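Local atomic coordinates of AP-4 complex accessory subunit Tepsin (Equus caballus, PDB entry 5WF2), a protein that probably takes part in vesicular trafficking at the trans-Golgi network by associating with the AP-4 adaptor complex, the piece described here being its VHS/ENTH-like domain. Residues L28-T33 and K52-L57; A61-L66 and L100-P105; C68-T73 and R80-V85; P105-L110 and T123-H128. All blocks are in the same frame, centred on the assembly; numbering follows the deposited sequence. Where two conformers were deposited one is given.

Contact 1 (L28-T33 and K52-L57); sequences LSLVQT and KECGLL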
# COMPACT_ATOMS: atom_id res chain seq x y z
N LEU A 28 3.03 -5.32 -11.04
CA LEU A 28 3.77 -6.17 -10.12
C LEU A 28 5.22 -5.72 -10.00
O LEU A 28 5.76 -5.63 -8.90
CB LEU A 28 3.69 -7.62 -10.57
CG LEU A 28 4.54 -8.57 -9.70
CD1 LEU A 28 4.13 -8.55 -8.22
CD2 LEU A 28 4.45 -9.97 -10.22
N SER A 29 5.86 -5.43 -11.13
CA SER A 29 7.23 -4.92 -11.09
C SER A 29 7.33 -3.67 -10.24
O SER A 29 8.30 -3.51 -9.49
CB SER A 29 7.73 -4.62 -12.50
OG SER A 29 7.59 -5.75 -13.34
N LEU A 30 6.35 -2.77 -10.36
CA LEU A 30 6.37 -1.53 -9.57
C LEU A 30 6.32 -1.84 -8.08
O LEU A 30 7.07 -1.27 -7.28
CB LEU A 30 5.20 -0.62 -9.97
CG LEU A 30 5.18 0.70 -9.18
CD1 LEU A 30 6.42 1.56 -9.47
CD2 LEU A 30 3.88 1.48 -9.44
N VAL A 31 5.41 -2.73 -7.68
CA VAL A 31 5.25 -3.03 -6.26
C VAL A 31 6.47 -3.75 -5.74
O VAL A 31 6.89 -3.54 -4.59
CB VAL A 31 3.98 -3.87 -6.05
CG1 VAL A 31 3.93 -4.50 -4.66
CG2 VAL A 31 2.74 -3.00 -6.31
N GLN A 32 7.05 -4.64 -6.56
CA GLN A 32 8.27 -5.32 -6.13
C GLN A 32 9.40 -4.31 -5.95
O GLN A 32 10.18 -4.41 -5.01
CB GLN A 32 8.64 -6.42 -7.14
CG GLN A 32 7.74 -7.64 -7.11
CD GLN A 32 8.03 -8.65 -8.24
OE1 GLN A 32 8.53 -8.30 -9.32
NE2 GLN A 32 7.67 -9.91 -7.99
N THR A 33 9.47 -3.29 -6.81
CA THR A 33 10.49 -2.25 -6.64
C THR A 33 10.28 -1.49 -5.35
O THR A 33 11.20 -1.32 -4.54
CB THR A 33 10.47 -1.29 -7.84
OG1 THR A 33 11.12 -1.89 -8.96
CG2 THR A 33 11.18 0.03 -7.53
N LYS A 52 4.13 8.76 -9.35
CA LYS A 52 4.18 9.09 -10.77
C LYS A 52 3.87 7.87 -11.62
O LYS A 52 3.02 7.93 -12.53
CB LYS A 52 5.55 9.66 -11.11
CG LYS A 52 5.78 9.84 -12.60
CD LYS A 52 6.83 10.90 -12.86
CE LYS A 52 7.39 10.79 -14.27
NZ LYS A 52 8.69 10.03 -14.30
N GLU A 53 4.51 6.74 -11.30
CA GLU A 53 4.28 5.52 -12.07
C GLU A 53 2.87 5.00 -11.89
O GLU A 53 2.26 4.51 -12.84
CB GLU A 53 5.28 4.45 -11.66
CG GLU A 53 6.71 4.69 -12.11
CD GLU A 53 6.84 4.91 -13.61
OE1 GLU A 53 6.26 4.11 -14.37
OE2 GLU A 53 7.50 5.90 -14.01
N CYS A 54 2.34 5.05 -10.67
CA CYS A 54 0.94 4.69 -10.46
C CYS A 54 0.02 5.42 -11.43
O CYS A 54 -0.93 4.83 -11.95
CB CYS A 54 0.51 5.02 -9.04
SG CYS A 54 1.03 3.80 -7.87
N GLY A 55 0.26 6.71 -11.62
CA GLY A 55 -0.54 7.49 -12.54
C GLY A 55 -0.54 6.97 -13.95
O GLY A 55 -1.46 7.27 -14.71
N LEU A 56 0.48 6.18 -14.32
CA LEU A 56 0.59 5.68 -15.68
C LEU A 56 0.06 4.26 -15.82
O LEU A 56 -0.15 3.81 -16.95
CB LEU A 56 2.06 5.75 -16.15
CG LEU A 56 2.64 7.17 -16.17
CD1 LEU A 56 4.17 7.19 -16.44
CD2 LEU A 56 1.91 8.04 -17.18
N LEU A 57 -0.14 3.56 -14.72
CA LEU A 57 -0.57 2.18 -14.71
C LEU A 57 -1.97 2.11 -14.10
O LEU A 57 -2.65 3.13 -13.92
CB LEU A 57 0.46 1.34 -13.95
CG LEU A 57 1.92 1.41 -14.43
CD1 LEU A 57 2.83 0.83 -13.40
CD2 LEU A 57 2.04 0.65 -15.74
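Leu30 packs its two methyl groups against Glu53, Cys54 and Leu57. This joins helix 25-35 to helix 44-56 at one end of the all-helical VHS/ENTH-like domain of tepsin. The contact is small and wholly apolar across the gap; no hydrogen bond links the two segments. Leu30 gives 81 of the 143 Å² buried here. Its CG lies anti to the backbone N (chi1 -179°); with CB already directed at segment 52-57, this brings both methyls onto Glu53, Cys54 and Leu57.

The tight part is around Glu53 and Cys54. Leu30 CD1 sits 3.8 Å from Glu53 CB and also brushes Glu53 CG. Leu30 CD2 comes 4.0 Å from Cys54 SG. That sulfur lies on the buried side, where the Cys54 side chain also meets Cys59 and Leu93.

The other side is looser and nearer solvent. The Glu53 chain bends at chi2 (-55°), and its carboxylate turns away from helix 25-35. Only the aliphatic root of this residue therefore takes part. An alanine in place of Leu30 would probably open a gap between the helices and take from Cys54 SG and Leu57 CD1 their partner across this contact.

Leu57 closes the remaining flank. Its N bonds to Cys54 O at 3.1 Å. Its side chain also touches Gln26 and Glu27. Across the contact its CD1 methyl stops 4.1 Å from Leu30 CD2.

Contact 2 (A61-L66 and L100-P105); sequences AVLELL and LLLTRP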
# COMPACT_ATOMS: atom_id res chain seq x y z
N ALA A 61 -5.08 -2.15 -9.52
CA ALA A 61 -4.29 -3.37 -9.54
C ALA A 61 -3.03 -3.22 -8.68
O ALA A 61 -2.64 -4.15 -7.98
CB ALA A 61 -3.92 -3.73 -10.98
N VAL A 62 -2.39 -2.05 -8.73
CA VAL A 62 -1.25 -1.77 -7.83
C VAL A 62 -1.65 -1.97 -6.37
O VAL A 62 -0.92 -2.59 -5.57
CB VAL A 62 -0.73 -0.35 -8.07
CG1 VAL A 62 0.29 0.01 -6.97
CG2 VAL A 62 -0.08 -0.21 -9.44
N LEU A 63 -2.79 -1.40 -5.98
CA LEU A 63 -3.25 -1.53 -4.61
C LEU A 63 -3.55 -2.99 -4.27
O LEU A 63 -3.22 -3.46 -3.18
CB LEU A 63 -4.48 -0.63 -4.40
CG LEU A 63 -4.92 -0.27 -2.97
CD1 LEU A 63 -3.79 0.39 -2.24
CD2 LEU A 63 -6.14 0.66 -2.97
N GLU A 64 -4.20 -3.73 -5.17
CA GLU A 64 -4.41 -5.13 -4.85
C GLU A 64 -3.09 -5.87 -4.68
O GLU A 64 -2.99 -6.77 -3.84
CB GLU A 64 -5.31 -5.78 -5.90
CG GLU A 64 -6.76 -5.29 -5.89
CD GLU A 64 -7.59 -5.84 -4.75
OE1 GLU A 64 -7.19 -6.87 -4.15
OE2 GLU A 64 -8.65 -5.24 -4.47
N LEU A 65 -2.05 -5.50 -5.43
CA LEU A 65 -0.76 -6.17 -5.29
C LEU A 65 -0.04 -5.73 -4.03
O LEU A 65 0.62 -6.54 -3.36
CB LEU A 65 0.09 -5.92 -6.54
CG LEU A 65 -0.48 -6.65 -7.77
CD1 LEU A 65 0.05 -6.12 -9.07
CD2 LEU A 65 -0.19 -8.06 -7.66
N LEU A 66 -0.22 -4.47 -3.63
CA LEU A 66 0.31 -4.05 -2.35
C LEU A 66 -0.34 -4.82 -1.23
O LEU A 66 0.32 -5.24 -0.29
CB LEU A 66 0.10 -2.55 -2.15
CG LEU A 66 1.03 -1.63 -2.95
CD1 LEU A 66 0.46 -0.22 -2.94
CD2 LEU A 66 2.44 -1.68 -2.39
N LEU A 100 -10.31 3.23 0.61
CA LEU A 100 -10.76 2.64 1.87
C LEU A 100 -11.52 1.35 1.63
O LEU A 100 -11.28 0.34 2.30
CB LEU A 100 -11.61 3.61 2.64
CG LEU A 100 -12.26 3.14 3.95
CD1 LEU A 100 -11.23 2.61 4.94
CD2 LEU A 100 -13.01 4.29 4.52
N LEU A 101 -12.46 1.37 0.70
CA LEU A 101 -13.18 0.14 0.35
C LEU A 101 -12.23 -1.00 0.07
O LEU A 101 -12.43 -2.13 0.54
CB LEU A 101 -14.08 0.41 -0.85
CG LEU A 101 -14.96 -0.71 -1.37
CD1 LEU A 101 -16.09 -0.07 -2.10
CD2 LEU A 101 -14.20 -1.67 -2.30
N LEU A 102 -11.17 -0.75 -0.71
CA LEU A 102 -10.25 -1.82 -1.07
C LEU A 102 -9.33 -2.23 0.08
O LEU A 102 -8.97 -3.40 0.17
CB LEU A 102 -9.41 -1.42 -2.26
CG LEU A 102 -10.25 -1.13 -3.53
CD1 LEU A 102 -9.42 -0.39 -4.58
CD2 LEU A 102 -10.82 -2.44 -4.07
N THR A 103 -8.92 -1.30 0.92
CA THR A 103 -7.89 -1.62 1.91
C THR A 103 -8.45 -1.92 3.29
O THR A 103 -7.71 -2.46 4.13
CB THR A 103 -6.87 -0.47 2.04
OG1 THR A 103 -7.52 0.72 2.47
CG2 THR A 103 -6.19 -0.20 0.70
N ARG A 104 -9.70 -1.58 3.56
CA ARG A 104 -10.21 -1.72 4.92
C ARG A 104 -10.00 -3.09 5.52
O ARG A 104 -9.56 -3.17 6.68
CB ARG A 104 -11.69 -1.34 4.98
CG ARG A 104 -12.30 -1.67 6.32
CD ARG A 104 -13.80 -1.60 6.26
NE ARG A 104 -14.30 -0.23 6.35
CZ ARG A 104 -14.76 0.46 5.32
NH1 ARG A 104 -14.71 -0.08 4.11
NH2 ARG A 104 -15.24 1.69 5.51
N PRO A 105 -10.29 -4.20 4.84
CA PRO A 105 -10.17 -5.51 5.52
C PRO A 105 -8.78 -5.84 6.00
O PRO A 105 -8.61 -6.30 7.13
CB PRO A 105 -10.67 -6.50 4.46
CG PRO A 105 -11.59 -5.72 3.63
CD PRO A 105 -10.99 -4.34 3.55
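Thr103 gives its hydroxyl OG1 to a hydrogen bond with Ile99 O in its own helix and its methyl to Leu63 across the contact. The first torsion explains this split. OG1 stands between the backbone N and the carbonyl carbon (chi1 61°), which puts CG2 beside the backbone N and within 3.8 Å of Leu63 CD2. The polar end is thus satisfied within the helix, and an apolar surface faces helix 59-68.

Leu63 carries most of the contact from helix 59-68. Its CD2 also meets Leu102 CD1 at 3.8 Å, and the two leucines cross at a slant. A second conformer of Leu63 was deposited, so these distances belong to one copy of its side chain. Glu64 flanks the leucines. Its chain bends at chi2 (-75°), bringing OE2 to 3.6 Å from Leu102 CD2. This is van der Waals contact, not a polar bond.

Helix 96-111 is kinked at Pro105, whose N makes no bond to the preceding turn. Thr103 and Leu100 also meet Phe129 of helix 117-132.

The two short segments run almost in the same direction, at 7°, with axes 10.4 Å apart. Helix 75-89 comes between them in sequence and runs the chain back. Near-parallel packing of helices two apart in the chain is characteristic of the helical solenoid of ENTH and VHS domains.

Contact 3 (C68-T73 and R80-V85); sequences CHLGGT and RALGAV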
# COMPACT_ATOMS: atom_id res chain seq x y z
N CYS A 68 -1.50 -7.80 -1.35
CA CYS A 68 -0.85 -9.11 -1.35
C CYS A 68 0.45 -9.09 -0.56
O CYS A 68 0.72 -10.01 0.22
CB CYS A 68 -0.61 -9.58 -2.79
SG CYS A 68 -2.13 -10.00 -3.61
N HIS A 69 1.26 -8.05 -0.72
CA HIS A 69 2.50 -7.97 0.03
C HIS A 69 2.33 -7.64 1.50
O HIS A 69 3.33 -7.53 2.21
CB HIS A 69 3.44 -6.94 -0.61
CG HIS A 69 4.06 -7.43 -1.88
ND1 HIS A 69 3.36 -7.56 -3.06
CD2 HIS A 69 5.33 -7.82 -2.15
CE1 HIS A 69 4.17 -8.01 -4.00
NE2 HIS A 69 5.37 -8.18 -3.47
N LEU A 70 1.11 -7.44 1.99
CA LEU A 70 0.93 -7.21 3.42
C LEU A 70 0.83 -8.51 4.18
O LEU A 70 0.80 -8.47 5.41
CB LEU A 70 -0.33 -6.38 3.69
CG LEU A 70 -0.21 -4.94 3.20
CD1 LEU A 70 -1.50 -4.21 3.44
CD2 LEU A 70 0.85 -4.21 3.95
N GLY A 71 0.81 -9.64 3.50
CA GLY A 71 0.77 -10.93 4.16
C GLY A 71 1.80 -11.87 3.58
O GLY A 71 2.09 -11.82 2.37
N GLY A 72 2.36 -12.71 4.43
CA GLY A 72 3.34 -13.68 3.98
C GLY A 72 4.69 -13.08 3.69
O GLY A 72 5.46 -13.65 2.90
N THR A 73 5.00 -11.94 4.29
CA THR A 73 6.28 -11.29 4.05
C THR A 73 6.93 -10.96 5.38
O THR A 73 6.45 -11.38 6.44
CB THR A 73 6.10 -10.02 3.19
OG1 THR A 73 5.30 -9.07 3.89
CG2 THR A 73 5.41 -10.33 1.86
N ARG A 80 7.01 -1.01 4.16
CA ARG A 80 7.14 -0.27 2.90
C ARG A 80 5.86 -0.34 2.09
O ARG A 80 5.47 0.65 1.45
CB ARG A 80 8.34 -0.78 2.09
CG ARG A 80 9.70 -0.53 2.81
CD ARG A 80 10.87 -0.99 1.96
NE ARG A 80 10.99 -0.23 0.73
CZ ARG A 80 11.65 0.91 0.61
NH1 ARG A 80 12.27 1.41 1.64
NH2 ARG A 80 11.69 1.54 -0.57
N ALA A 81 5.20 -1.50 2.08
CA ALA A 81 3.93 -1.64 1.38
C ALA A 81 2.88 -0.72 1.99
O ALA A 81 2.16 -0.05 1.25
CB ALA A 81 3.46 -3.09 1.40
N LEU A 82 2.79 -0.66 3.33
CA LEU A 82 1.91 0.32 4.00
C LEU A 82 2.27 1.75 3.63
O LEU A 82 1.38 2.60 3.47
CB LEU A 82 1.94 0.16 5.52
CG LEU A 82 1.29 -1.11 6.09
CD1 LEU A 82 1.57 -1.25 7.58
CD2 LEU A 82 -0.21 -1.16 5.86
N GLY A 83 3.56 2.07 3.60
CA GLY A 83 3.96 3.39 3.14
C GLY A 83 3.44 3.72 1.77
O GLY A 83 3.01 4.84 1.50
N ALA A 84 3.50 2.75 0.86
CA ALA A 84 3.05 2.96 -0.50
C ALA A 84 1.54 3.17 -0.53
O ALA A 84 1.06 4.02 -1.29
CB ALA A 84 3.44 1.80 -1.40
N VAL A 85 0.80 2.40 0.28
CA VAL A 85 -0.65 2.60 0.44
C VAL A 85 -0.94 4.01 0.93
O VAL A 85 -1.79 4.70 0.38
CB VAL A 85 -1.24 1.55 1.40
CG1 VAL A 85 -2.71 1.89 1.75
CG2 VAL A 85 -1.14 0.15 0.84
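Leu70 lies against Ala81 and Leu82, bringing the loop after helix 59-68 onto helix 75-89. The contacts across are all apolar. Leu70 CD2 touches Ala81 CB at 3.8 Å and reaches both CG and CD2 of Leu82, the latter also at 3.8 Å. The two leucines meet at about a right angle, branch against branch. In Leu70, CG lies anti to the carbonyl carbon (chi1 -68°), and this swings its methyls toward the helix. His69 adds only its CB, 4.3 Å from Ala81 CB, since its ring turns away. Leu82 is hemmed in further by Leu107 and Leu110 of helix 96-111 and by Val118 of helix 117-132.

Polar bonds fix the loop rather than cross to segment 80-85. Cys68 to Gly71 form a type I beta turn, whose closing bond from Gly71 N to Cys68 O is weak. Thr73 OG1 gives a firmer bond to His69 O at 3.0 Å, coming from above the carbonyl plane, 36° out of it. His69 ND1 is bonded to Leu65 O, which ties the imidazole back to the preceding turn. Leu70 O has two partners, Gln78 NE2 and Arg106 NH2, so this carbonyl oxygen is held from helix 75-89 and from helix 96-111.

The arrangement is a connection between consecutive helices of an all-alpha solenoid, in which Leu70 from the loop packs on helix 75-89, consistent with the VHS/ENTH-like fold.

Contact 4 (P105-L110 and T123-H128); sequences PRLQEL and TKILRH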
# COMPACT_ATOMS: atom_id res chain seq x y z
N PRO A 105 -10.29 -4.20 4.84
CA PRO A 105 -10.17 -5.51 5.52
C PRO A 105 -8.78 -5.84 6.00
O PRO A 105 -8.61 -6.30 7.13
CB PRO A 105 -10.67 -6.50 4.46
CG PRO A 105 -11.59 -5.72 3.63
CD PRO A 105 -10.99 -4.34 3.55
N ARG A 106 -7.77 -5.65 5.15
CA ARG A 106 -6.42 -6.00 5.56
C ARG A 106 -5.89 -5.01 6.58
O ARG A 106 -5.21 -5.41 7.54
CB ARG A 106 -5.50 -6.09 4.35
CG ARG A 106 -4.10 -6.64 4.70
CD ARG A 106 -4.16 -8.06 5.41
NE ARG A 106 -2.82 -8.53 5.77
CZ ARG A 106 -2.53 -9.32 6.81
NH1 ARG A 106 -3.49 -9.75 7.63
NH2 ARG A 106 -1.26 -9.65 7.06
N LEU A 107 -6.21 -3.73 6.43
CA LEU A 107 -5.82 -2.76 7.45
C LEU A 107 -6.47 -3.07 8.79
O LEU A 107 -5.83 -2.92 9.85
CB LEU A 107 -6.17 -1.35 7.00
CG LEU A 107 -5.33 -0.77 5.87
CD1 LEU A 107 -5.88 0.58 5.53
CD2 LEU A 107 -3.87 -0.62 6.33
N GLN A 108 -7.74 -3.49 8.80
CA GLN A 108 -8.38 -3.90 10.06
C GLN A 108 -7.67 -5.10 10.68
O GLN A 108 -7.44 -5.13 11.89
CB GLN A 108 -9.88 -4.23 9.84
CG GLN A 108 -10.82 -3.07 9.86
CD GLN A 108 -12.25 -3.43 9.40
OE1 GLN A 108 -12.48 -4.47 8.79
NE2 GLN A 108 -13.21 -2.55 9.72
N GLU A 109 -7.32 -6.10 9.87
CA GLU A 109 -6.58 -7.25 10.39
C GLU A 109 -5.26 -6.85 11.02
O GLU A 109 -4.91 -7.31 12.12
CB GLU A 109 -6.35 -8.26 9.28
CG GLU A 109 -7.60 -9.06 8.92
CD GLU A 109 -7.48 -9.82 7.62
OE1 GLU A 109 -6.36 -9.90 7.05
OE2 GLU A 109 -8.53 -10.34 7.18
N LEU A 110 -4.48 -6.01 10.33
CA LEU A 110 -3.18 -5.61 10.87
C LEU A 110 -3.34 -4.77 12.13
O LEU A 110 -2.58 -4.94 13.09
CB LEU A 110 -2.36 -4.86 9.83
CG LEU A 110 -1.98 -5.60 8.54
CD1 LEU A 110 -1.26 -4.72 7.60
CD2 LEU A 110 -1.09 -6.77 8.79
N THR A 123 -2.89 1.07 11.70
CA THR A 123 -3.95 1.74 12.42
C THR A 123 -4.06 3.20 11.98
O THR A 123 -5.17 3.70 11.73
CB THR A 123 -3.73 1.64 13.93
OG1 THR A 123 -3.73 0.26 14.35
CG2 THR A 123 -4.83 2.36 14.68
N LYS A 124 -2.92 3.91 11.86
CA LYS A 124 -2.96 5.33 11.51
C LYS A 124 -3.51 5.53 10.11
O LYS A 124 -4.28 6.46 9.86
CB LYS A 124 -1.57 5.97 11.61
CG LYS A 124 -0.91 5.74 12.92
CD LYS A 124 0.09 6.84 13.31
CE LYS A 124 1.31 6.87 12.45
NZ LYS A 124 2.41 7.69 13.13
N ILE A 125 -3.14 4.63 9.18
CA ILE A 125 -3.65 4.72 7.82
C ILE A 125 -5.16 4.50 7.82
O ILE A 125 -5.91 5.21 7.14
CB ILE A 125 -2.95 3.69 6.92
CG1 ILE A 125 -1.48 4.02 6.74
CG2 ILE A 125 -3.61 3.67 5.58
CD1 ILE A 125 -0.63 2.97 6.10
N LEU A 126 -5.61 3.47 8.52
CA LEU A 126 -7.03 3.15 8.55
C LEU A 126 -7.81 4.30 9.16
O LEU A 126 -8.85 4.70 8.63
CB LEU A 126 -7.25 1.86 9.34
CG LEU A 126 -8.68 1.35 9.49
CD1 LEU A 126 -9.31 1.19 8.14
CD2 LEU A 126 -8.66 0.00 10.22
N ARG A 127 -7.31 4.86 10.27
CA ARG A 127 -8.03 5.97 10.91
C ARG A 127 -8.08 7.20 10.02
O ARG A 127 -9.08 7.93 10.01
CB ARG A 127 -7.39 6.32 12.25
CG ARG A 127 -7.48 5.21 13.33
CD ARG A 127 -8.85 5.03 13.95
NE ARG A 127 -9.61 4.00 13.26
CZ ARG A 127 -9.52 2.69 13.51
NH1 ARG A 127 -8.71 2.24 14.46
NH2 ARG A 127 -10.25 1.84 12.79
N HIS A 128 -7.05 7.43 9.22
CA HIS A 128 -7.03 8.54 8.30
C HIS A 128 -8.08 8.36 7.19
O HIS A 128 -8.87 9.27 6.91
CB HIS A 128 -5.64 8.68 7.73
CG HIS A 128 -5.48 9.87 6.83
ND1 HIS A 128 -5.30 11.15 7.32
CD2 HIS A 128 -5.59 9.98 5.49
CE1 HIS A 128 -5.22 11.99 6.30
NE2 HIS A 128 -5.41 11.31 5.18
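Leu107 meets Ile125 and Leu126 where helix 96-111 crosses helix 117-132. The short segments cross at -135°, with axes 9.1 Å apart at closest approach.

Apolar contacts hold the two together. Leu107 CD1 touches Ile125 CG2 at 3.8 Å, their side chains at about a right angle. The roots of Leu107 and Leu126 are also close, CB to CB 4.1 Å. Leu126 has CG anti to its N (chi1 -180°), which puts CD2 beside the Leu107-Gln108 peptide, 3.8 Å from Gln108 CG. Gln108 thus lends its aliphatic part at the solvent side. Ile125 also packs on Leu82 of helix 75-89.

No polar bond crosses the contact. Within 105-110, Arg106 NH1 makes a salt bridge to Glu109 OE1 at 2.9 Å. Glu109 OE1 accepts through its anti lone pair and lies 15° out of the guanidinium plane. Leu110 CD2 covers one face of the same guanidinium, near its rim, and NH2 is taken up by Leu70 O. These contacts limit how the arginine can turn.

With no hydrogen bond between the segments, their hold on each other rests on the fit of branched aliphatic groups; the charged pair lies within one helix and adds nothing across the contact.

In the fold
The four contacts step through one helical domain, from helix 25-35 to helix 117-132. Contacts 1 and 4 lie on opposite sides of the chain's centre, about 22 Å apart between centres, and do not touch. Contacts 2 and 3 bridge them. Contact 3 is nested in the loop that contact 2 closes, and their centres are about 10 Å apart; Leu66 CD2 meets Ala84 CB at 3.8 Å. Val31 joins contact 1 to both, with CG1 3.5 Å from His69 ND1. Contacts 2 and 4 share Pro105. Contacts 3 and 4, with centres about 12 Å apart, also pack directly, Leu82 O lying 3.3 Å from Ile125 CD1.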